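Local coordinates for Sn-glycerol-3-phosphate ABC transporter substrate-binding protein UspB (Mycobacterium tuberculosis, PDB 4MFI) that probably serves as the substrate-binding subunit of an ABC importer, capturing glycerophosphocholine for uptake, at residues A[405-409]-A[410-414]. Numbering follows the deposited sequence.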
loop_
_atom_site.group_PDB
_atom_site.type_symbol
_atom_site.label_atom_id
_atom_site.label_comp_id
_atom_site.label_asym_id
_atom_site.label_seq_id
_atom_site.Cartn_x
_atom_site.Cartn_y
_atom_site.Cartn_z
ATOM N N ARG A 405 -25.357 -1.527 4.184
ATOM C CA ARG A 405 -26.563 -1.875 4.935
ATOM C C ARG A 405 -26.904 -0.863 6.020
ATOM O O ARG A 405 -27.884 -1.034 6.754
ATOM C CB ARG A 405 -26.417 -3.272 5.538
ATOM C CG ARG A 405 -26.320 -4.359 4.487
ATOM C CD ARG A 405 -26.436 -5.746 5.100
ATOM N NE ARG A 405 -25.138 -6.382 5.311
ATOM C CZ ARG A 405 -24.459 -6.351 6.455
ATOM N NH1 ARG A 405 -24.947 -5.703 7.509
ATOM N NH2 ARG A 405 -23.290 -6.967 6.543
ATOM N N GLY A 406 -26.104 0.193 6.119
ATOM C CA GLY A 406 -26.345 1.222 7.112
ATOM C C GLY A 406 -26.196 0.737 8.539
ATOM O O GLY A 406 -26.821 1.284 9.446
ATOM N N ALA A 407 -25.375 -0.289 8.747
ATOM C CA ALA A 407 -25.130 -0.784 10.099
ATOM C C ALA A 407 -24.626 0.342 11.004
ATOM O O ALA A 407 -23.970 1.292 10.547
ATOM C CB ALA A 407 -24.138 -1.934 10.079
ATOM N N ASP A 408 -24.954 0.231 12.284
ATOM C CA ASP A 408 -24.554 1.213 13.277
ATOM C C ASP A 408 -23.044 1.161 13.488
ATOM O O ASP A 408 -22.477 0.079 13.640
ATOM C CB ASP A 408 -25.278 0.919 14.589
ATOM C CG ASP A 408 -24.968 1.930 15.670
ATOM O OD1 ASP A 408 -25.613 2.998 15.682
ATOM O OD2 ASP A 408 -24.096 1.651 16.522
ATOM N N VAL A 409 -22.393 2.322 13.501
ATOM C CA VAL A 409 -20.941 2.369 13.664
ATOM C C VAL A 409 -20.475 1.826 15.018
ATOM O O VAL A 409 -19.561 1.011 15.077
ATOM C CB VAL A 409 -20.384 3.792 13.447
ATOM C CG1 VAL A 409 -18.898 3.846 13.771
ATOM C CG2 VAL A 409 -20.632 4.234 12.011
ATOM N N THR A 410 -21.092 2.272 16.106
ATOM C CA THR A 410 -20.671 1.815 17.428
ATOM C C THR A 410 -20.851 0.307 17.591
ATOM O O THR A 410 -19.946 -0.384 18.053
ATOM C CB THR A 410 -21.395 2.584 18.547
ATOM O OG1 THR A 410 -21.018 3.962 18.475
ATOM C CG2 THR A 410 -21.016 2.044 19.916
ATOM N N LYS A 411 -22.003 -0.211 17.184
ATOM C CA LYS A 411 -22.239 -1.646 17.286
ATOM C C LYS A 411 -21.234 -2.430 16.435
ATOM O O LYS A 411 -20.652 -3.424 16.886
ATOM C CB LYS A 411 -23.672 -1.978 16.872
ATOM C CG LYS A 411 -23.982 -3.458 16.872
ATOM C CD LYS A 411 -25.324 -3.727 16.198
ATOM C CE LYS A 411 -25.546 -5.211 15.969
ATOM N NZ LYS A 411 -25.752 -5.935 17.250
ATOM N N THR A 412 -21.008 -1.962 15.212
ATOM C CA THR A 412 -20.129 -2.672 14.289
ATOM C C THR A 412 -18.683 -2.652 14.771
ATOM O O THR A 412 -18.037 -3.706 14.861
ATOM C CB THR A 412 -20.233 -2.081 12.875
ATOM O OG1 THR A 412 -21.585 -2.201 12.419
ATOM C CG2 THR A 412 -19.312 -2.811 11.906
ATOM N N PHE A 413 -18.188 -1.463 15.113
ATOM C CA PHE A 413 -16.813 -1.326 15.594
ATOM C C PHE A 413 -16.573 -2.077 16.911
ATOM O O PHE A 413 -15.493 -2.629 17.126
ATOM C CB PHE A 413 -16.410 0.148 15.739
ATOM C CG PHE A 413 -16.108 0.844 14.427
ATOM C CD1 PHE A 413 -16.346 0.222 13.207
ATOM C CD2 PHE A 413 -15.557 2.118 14.423
ATOM C CE1 PHE A 413 -16.050 0.874 12.007
ATOM C CE2 PHE A 413 -15.265 2.774 13.238
ATOM C CZ PHE A 413 -15.509 2.154 12.024
ATOM N N THR A 414 -17.576 -2.104 17.788
ATOM C CA THR A 414 -17.456 -2.823 19.052
ATOM C C THR A 414 -17.344 -4.330 18.834
ATOM O O THR A 414 -16.485 -4.984 19.437
ATOM C CB THR A 414 -18.637 -2.500 19.989
ATOM O OG1 THR A 414 -18.655 -1.089 20.254
ATOM C CG2 THR A 414 -18.528 -3.264 21.299
#
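Asp408 caps the first turn of helix 409-427 with its side chain: OD2 accepts from the backbone N of Lys411 at 2.9 Å, a nearly straight bond with an N-H...O angle of 166°. The amides of a helix's first turn have no carbonyl of a preceding turn to bond to, and a side-chain acceptor at the N-cap here serves that of Lys411. With CG anti to the backbone N (chi1 -178°), the carboxylate folds back over the start of the helix and offers the anti lone pair of OD2, the one turned from OD1. OD2 also lies 3.1 Å from Thr410 N, and the beta carbons of Thr410 and Lys411 lie close to it. A negative charge at the N-terminal end of this helix probably interacts favourably with the helix dipole.

The main-chain oxygen of the same residue is gripped twice by Thr412, whose OG1 donates to Asp408 O at 2.7 Å while its N donates to that oxygen at 3.0 Å. The two donors come from opposite faces of the carbonyl plane, OG1 tilted 33° out of it. OG1 of Thr412 stands beside its own backbone N and also touches the methyl of Ala407. Here the N-cap begins the last helix of a periplasmic-binding-protein-type fold, just after the short turn, opened by Gly406 with positive phi, that leads out of helix 391-405. NH2 of Arg242, on helix 232-245, hydrogen-bonds to Gly406 O in this turn.

One turn along, Phe413 N donates to Val409 O at 2.8 Å, and the side chains of the two residues run side by side. Val409 CG1 sits over one face of the Phe413 ring in a CH-pi contact, 3.9 Å from the centroid and displaced toward the CD2-CE2 side. Both residues are buried: Val409 packs on Asn239 and Arg242, Phe413 against Leu399 and Ile402. Thr414 repeats the common threonine hydroxyl bond to the carbonyl four residues back, its OG1 and N both donating to Thr410 O.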